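Local atomic coordinates of carbohydrate deacetylase Agd3 (Neosartorya fumigata, PDB entry 6NWZ), a protein that is a carbohydrate deacetylase that removes N-acetyl groups from the exopolysaccharide galactosaminogalactan and is required for biofilm formation by the fungus. Residues T148-F153 with L158-T163; A470-F475 with R607-Y612. One frame throughout, in Å; residues are numbered along the deposited sequence.

How the contacts relate
Two ways of tying loops together are illustrated here, in different parts of one chain. Contact 1 folds a single loop back on itself within the region assigned to a carbohydrate-binding module, whereas contact 2 joins places more than 130 residues apart in the deacetylase region. Their centres lie 32 Å from each other and their nearest atoms about 16 Å, so neither touches the other. Contact 1 binds no zinc: the side chain of F153 is about 11 Å from that of the zinc ligand E210, and that of T160 about 11 Å from a bound zinc ion. Contact 2 lies away from the metal sites, including the zinc held by D256, H388 and H392.

Contact 1 of 2, residues T148-F153 with L158-T163; sequences TDTSDF and LKTGAT
T160 and T150 lie alongside each other, their side chains running in opposite directions, and join through a hydrogen bond of 3.1 Å between T150 OG1 and T160 OG1. The two branches of T160 divide the work. OG1 faces T150; with OG1 beside the backbone N (chi1 -44°), CG2 falls anti to that N and reaches the main chain of T148, within 3.6 Å of T148 C. L158 adds the apolar end: its CD1 approaches F153 CE2 obliquely at 4.2 Å, and both residues also pack on A232 of helix 224-237. All of this takes place inside one long connection between the antiparallel strands 144-147 and 164-165, which is a worked example of how an irregular loop is built from turns. A type I turn spans T150 to F153, closed by a backbone bond from F153 N to T150 O, and a type II turn runs from K159 to A162, with G161 at its third position where phi is positive. Round T150, D149 OD1 forms an Asx turn by accepting from S151 N at 3.0 Å, and the same oxygen takes S151 OG at 2.7 Å. The other carboxylate oxygen, D149 OD2, is paired with K183 on strand 182-188.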
loop_
_atom_site.group_PDB
_atom_site.type_symbol
_atom_site.label_atom_id
_atom_site.label_comp_id
_atom_site.label_asym_id
_atom_site.label_seq_id
_atom_site.Cartn_x
_atom_site.Cartn_y
_atom_site.Cartn_z
ATOM N N THR A 148 15.308 14.349 -14.412
ATOM C CA THR A 148 16.688 14.656 -14.745
ATOM C C THR A 148 17.400 15.442 -13.654
ATOM O O THR A 148 18.630 15.554 -13.693
ATOM C CB THR A 148 16.754 15.433 -16.061
ATOM O OG1 THR A 148 15.957 16.618 -15.957
ATOM C CG2 THR A 148 16.229 14.574 -17.192
ATOM N N ASP A 149 16.664 15.973 -12.683
ATOM C CA ASP A 149 17.267 16.729 -11.592
ATOM C C ASP A 149 16.329 16.633 -10.396
ATOM O O ASP A 149 15.211 17.156 -10.438
ATOM C CB ASP A 149 17.511 18.181 -12.003
ATOM C CG ASP A 149 18.245 18.982 -10.939
ATOM O OD1 ASP A 149 18.650 18.407 -9.906
ATOM O OD2 ASP A 149 18.415 20.203 -11.139
ATOM N N THR A 150 16.780 15.952 -9.345
ATOM C CA THR A 150 16.021 15.802 -8.112
ATOM C C THR A 150 16.619 16.603 -6.964
ATOM O O THR A 150 16.243 16.384 -5.808
ATOM C CB THR A 150 15.925 14.325 -7.724
ATOM O OG1 THR A 150 17.241 13.795 -7.512
ATOM C CG2 THR A 150 15.248 13.539 -8.826
ATOM N N SER A 151 17.536 17.530 -7.257
ATOM C CA SER A 151 18.236 18.272 -6.214
ATOM C C SER A 151 17.342 19.261 -5.475
ATOM O O SER A 151 17.742 19.749 -4.415
ATOM C CB SER A 151 19.427 19.015 -6.814
ATOM O OG SER A 151 18.990 19.983 -7.752
ATOM N N ASP A 152 16.158 19.573 -5.998
ATOM C CA ASP A 152 15.247 20.477 -5.313
ATOM C C ASP A 152 14.353 19.766 -4.306
ATOM O O ASP A 152 13.695 20.435 -3.500
ATOM C CB ASP A 152 14.382 21.230 -6.329
ATOM C CG ASP A 152 15.198 22.145 -7.228
ATOM O OD1 ASP A 152 15.481 23.289 -6.814
ATOM O OD2 ASP A 152 15.567 21.721 -8.344
ATOM N N PHE A 153 14.317 18.435 -4.326
ATOM C CA PHE A 153 13.527 17.648 -3.379
ATOM C C PHE A 153 14.298 16.378 -3.045
ATOM O O PHE A 153 13.864 15.260 -3.356
ATOM C CB PHE A 153 12.143 17.337 -3.954
ATOM C CG PHE A 153 12.148 17.039 -5.430
ATOM C CD1 PHE A 153 12.008 18.062 -6.360
ATOM C CD2 PHE A 153 12.284 15.739 -5.890
ATOM C CE1 PHE A 153 12.011 17.793 -7.719
ATOM C CE2 PHE A 153 12.288 15.462 -7.250
ATOM C CZ PHE A 153 12.150 16.490 -8.165
ATOM N N LEU A 158 13.718 9.848 -4.893
ATOM C CA LEU A 158 13.518 9.386 -6.258
ATOM C C LEU A 158 14.866 9.234 -6.950
ATOM O O LEU A 158 15.731 10.110 -6.846
ATOM C CB LEU A 158 12.629 10.363 -7.024
ATOM C CG LEU A 158 11.294 10.693 -6.356
ATOM C CD1 LEU A 158 10.479 11.648 -7.216
ATOM C CD2 LEU A 158 10.518 9.419 -6.084
ATOM N N LYS A 159 15.050 8.115 -7.645
ATOM C CA LYS A 159 16.302 7.846 -8.341
ATOM C C LYS A 159 16.285 8.530 -9.703
ATOM O O LYS A 159 15.411 8.260 -10.534
ATOM C CB LYS A 159 16.532 6.341 -8.473
ATOM C CG LYS A 159 16.952 5.706 -7.154
ATOM C CD LYS A 159 17.243 4.217 -7.251
ATOM C CE LYS A 159 17.651 3.672 -5.878
ATOM N NZ LYS A 159 17.813 2.186 -5.832
ATOM N N THR A 160 17.254 9.415 -9.919
ATOM C CA THR A 160 17.323 10.205 -11.140
ATOM C C THR A 160 17.590 9.319 -12.352
ATOM O O THR A 160 18.356 8.353 -12.282
ATOM C CB THR A 160 18.425 11.261 -11.007
ATOM O OG1 THR A 160 18.341 11.883 -9.716
ATOM C CG2 THR A 160 18.292 12.326 -12.081
ATOM N N GLY A 161 16.946 9.651 -13.470
ATOM C CA GLY A 161 17.195 8.989 -14.731
ATOM C C GLY A 161 16.386 7.735 -14.982
ATOM O O GLY A 161 16.407 7.221 -16.108
ATOM N N ALA A 162 15.682 7.219 -13.981
ATOM C CA ALA A 162 14.895 6.008 -14.169
ATOM C C ALA A 162 13.640 6.337 -14.965
ATOM O O ALA A 162 12.865 7.216 -14.572
ATOM C CB ALA A 162 14.540 5.393 -12.818
ATOM N N THR A 163 13.442 5.638 -16.081
ATOM C CA THR A 163 12.345 5.957 -16.986
ATOM C C THR A 163 11.047 5.312 -16.522
ATOM O O THR A 163 11.038 4.182 -16.022
ATOM C CB THR A 163 12.668 5.500 -18.411
ATOM O OG1 THR A 163 13.097 4.134 -18.388
ATOM C CG2 THR A 163 13.759 6.363 -19.026
#

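Contact 2 of 2, residues A470-F475 with R607-Y612; sequences AMWPYF and RDQCGY
This is a small, mainly polar surface contact, in which W472, in the loop leading to strand 474-475, meets D608 and Q609 in the turn that follows helix 594-607. The indole supplies its edge to one partner and a face to the other. W472 NE1 donates to D608 OD2 at 2.8 Å, with an almost straight N-H...O angle of 171°. The acceptor lies in the ring plane, while the carboxylate, turned 45° from the indole, receives the bond on its anti side. D608 OD2 also forms a salt bridge with R604, one helical turn earlier, and the two partners of this oxygen probably limit the rotation of the carboxylate. Q609 arrives from above: its chain bends at chi2 (-61°) and brings NE2 over the rim of the benzene half of the indole, 3.3 Å from W472 CH2. That amide nitrogen is itself tied to the carbonyl oxygen of Y605, whose ring meets W472 edge-to-face, so the final turn of the helix helps to position both partners. A type I turn runs from R607 to C610, whose SG forms a disulfide with C635. The arrangement is an indole N-H to carboxylate hydrogen bond at the C-terminal end of a helix, joining that end to the loop before strand 474-475, which pairs antiparallel with strand 487-492 in the mixed sheet of the deacetylase region.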
loop_
_atom_site.group_PDB
_atom_site.type_symbol
_atom_site.label_atom_id
_atom_site.label_comp_id
_atom_site.label_asym_id
_atom_site.label_seq_id
_atom_site.Cartn_x
_atom_site.Cartn_y
_atom_site.Cartn_z
ATOM N N ALA A 470 -9.303 5.084 1.869
ATOM C CA ALA A 470 -8.618 3.853 1.493
ATOM C C ALA A 470 -7.579 3.446 2.529
ATOM O O ALA A 470 -7.261 2.258 2.660
ATOM C CB ALA A 470 -7.965 4.021 0.126
ATOM N N MET A 471 -7.043 4.414 3.270
ATOM C CA MET A 471 -6.021 4.147 4.272
ATOM C C MET A 471 -6.584 3.526 5.542
ATOM O O MET A 471 -5.811 3.243 6.463
ATOM C CB MET A 471 -5.277 5.444 4.613
ATOM C CG MET A 471 -4.678 6.155 3.405
ATOM S SD MET A 471 -3.270 5.303 2.660
ATOM C CE MET A 471 -3.501 5.726 0.937
ATOM N N TRP A 472 -7.906 3.300 5.612
ATOM C CA TRP A 472 -8.560 2.785 6.804
ATOM C C TRP A 472 -9.023 1.346 6.601
ATOM O O TRP A 472 -9.344 0.938 5.480
ATOM C CB TRP A 472 -9.775 3.637 7.192
ATOM C CG TRP A 472 -9.455 5.060 7.523
ATOM C CD1 TRP A 472 -8.219 5.607 7.704
ATOM C CD2 TRP A 472 -10.395 6.124 7.707
ATOM N NE1 TRP A 472 -8.330 6.947 7.990
ATOM C CE2 TRP A 472 -9.655 7.289 7.997
ATOM C CE3 TRP A 472 -11.789 6.206 7.653
ATOM C CZ2 TRP A 472 -10.264 8.516 8.236
ATOM C CZ3 TRP A 472 -12.390 7.425 7.888
ATOM C CH2 TRP A 472 -11.629 8.564 8.177
ATOM N N PRO A 473 -9.068 0.553 7.665
ATOM C CA PRO A 473 -9.691 -0.766 7.576
ATOM C C PRO A 473 -11.206 -0.656 7.670
ATOM O O PRO A 473 -11.760 0.346 8.124
ATOM C CB PRO A 473 -9.115 -1.505 8.787
ATOM C CG PRO A 473 -8.919 -0.415 9.798
ATOM C CD PRO A 473 -8.507 0.809 9.006
ATOM N N TYR A 474 -11.872 -1.711 7.211
ATOM C CA TYR A 474 -13.318 -1.822 7.312
ATOM C C TYR A 474 -13.685 -2.438 8.657
ATOM O O TYR A 474 -12.996 -3.334 9.149
ATOM C CB TYR A 474 -13.873 -2.666 6.161
ATOM C CG TYR A 474 -15.318 -3.085 6.330
ATOM C CD1 TYR A 474 -16.355 -2.241 5.961
ATOM C CD2 TYR A 474 -15.643 -4.332 6.853
ATOM C CE1 TYR A 474 -17.680 -2.623 6.117
ATOM C CE2 TYR A 474 -16.963 -4.723 7.014
ATOM C CZ TYR A 474 -17.977 -3.865 6.642
ATOM O OH TYR A 474 -19.290 -4.254 6.800
ATOM N N PHE A 475 -14.763 -1.942 9.255
ATOM C CA PHE A 475 -15.235 -2.428 10.546
ATOM C C PHE A 475 -16.601 -3.073 10.358
ATOM O O PHE A 475 -17.521 -2.445 9.822
ATOM C CB PHE A 475 -15.302 -1.298 11.574
ATOM C CG PHE A 475 -13.954 -0.775 11.983
ATOM C CD1 PHE A 475 -13.166 -1.482 12.879
ATOM C CD2 PHE A 475 -13.466 0.414 11.460
ATOM C CE1 PHE A 475 -11.919 -1.011 13.259
ATOM C CE2 PHE A 475 -12.217 0.894 11.834
ATOM C CZ PHE A 475 -11.445 0.180 12.736
ATOM N N ARG A 607 -5.866 8.299 14.708
ATOM C CA ARG A 607 -5.271 9.632 14.700
ATOM C C ARG A 607 -5.873 10.531 13.628
ATOM O O ARG A 607 -5.781 11.757 13.745
ATOM C CB ARG A 607 -3.755 9.547 14.510
ATOM C CG ARG A 607 -3.314 9.028 13.159
ATOM C CD ARG A 607 -1.811 9.170 12.994
ATOM N NE ARG A 607 -1.342 8.543 11.763
ATOM C CZ ARG A 607 -0.926 7.284 11.685
ATOM N NH1 ARG A 607 -0.918 6.522 12.770
ATOM N NH2 ARG A 607 -0.522 6.786 10.527
ATOM N N ASP A 608 -6.479 9.956 12.587
ATOM C CA ASP A 608 -7.167 10.772 11.591
ATOM C C ASP A 608 -8.450 11.383 12.140
ATOM O O ASP A 608 -8.978 12.325 11.543
ATOM C CB ASP A 608 -7.476 9.942 10.342
ATOM C CG ASP A 608 -6.246 9.675 9.485
ATOM O OD1 ASP A 608 -5.155 10.205 9.796
ATOM O OD2 ASP A 608 -6.373 8.927 8.491
ATOM N N GLN A 609 -8.959 10.869 13.258
ATOM C CA GLN A 609 -10.144 11.426 13.896
ATOM C C GLN A 609 -9.824 12.538 14.886
ATOM O O GLN A 609 -10.750 13.174 15.397
ATOM C CB GLN A 609 -10.929 10.324 14.621
ATOM C CG GLN A 609 -11.103 9.039 13.823
ATOM C CD GLN A 609 -11.869 9.243 12.531
ATOM O OE1 GLN A 609 -12.736 10.113 12.437
ATOM N NE2 GLN A 609 -11.549 8.441 11.523
ATOM N N CYS A 610 -8.545 12.783 15.176
ATOM C CA CYS A 610 -8.160 13.820 16.124
ATOM C C CYS A 610 -8.044 15.199 15.490
ATOM O O CYS A 610 -7.989 16.196 16.219
ATOM C CB CYS A 610 -6.825 13.466 16.788
ATOM S SG CYS A 610 -6.846 11.995 17.844
ATOM N N GLY A 611 -8.000 15.284 14.163
ATOM C CA GLY A 611 -7.787 16.561 13.511
ATOM C C GLY A 611 -6.444 17.173 13.858
ATOM O O GLY A 611 -6.377 18.315 14.322
ATOM N N TYR A 612 -5.367 16.425 13.644
ATOM C CA TYR A 612 -4.038 16.935 13.943
ATOM C C TYR A 612 -3.583 17.905 12.860
ATOM O O TYR A 612 -4.003 17.822 11.702
ATOM C CB TYR A 612 -3.029 15.792 14.081
ATOM C CG TYR A 612 -2.809 14.983 12.824
ATOM C CD1 TYR A 612 -1.889 15.385 11.862
ATOM C CD2 TYR A 612 -3.510 13.807 12.605
ATOM C CE1 TYR A 612 -1.686 14.647 10.717
ATOM C CE2 TYR A 612 -3.311 13.061 11.462
ATOM C CZ TYR A 612 -2.399 13.484 10.523
ATOM O OH TYR A 612 -2.204 12.740 9.384
#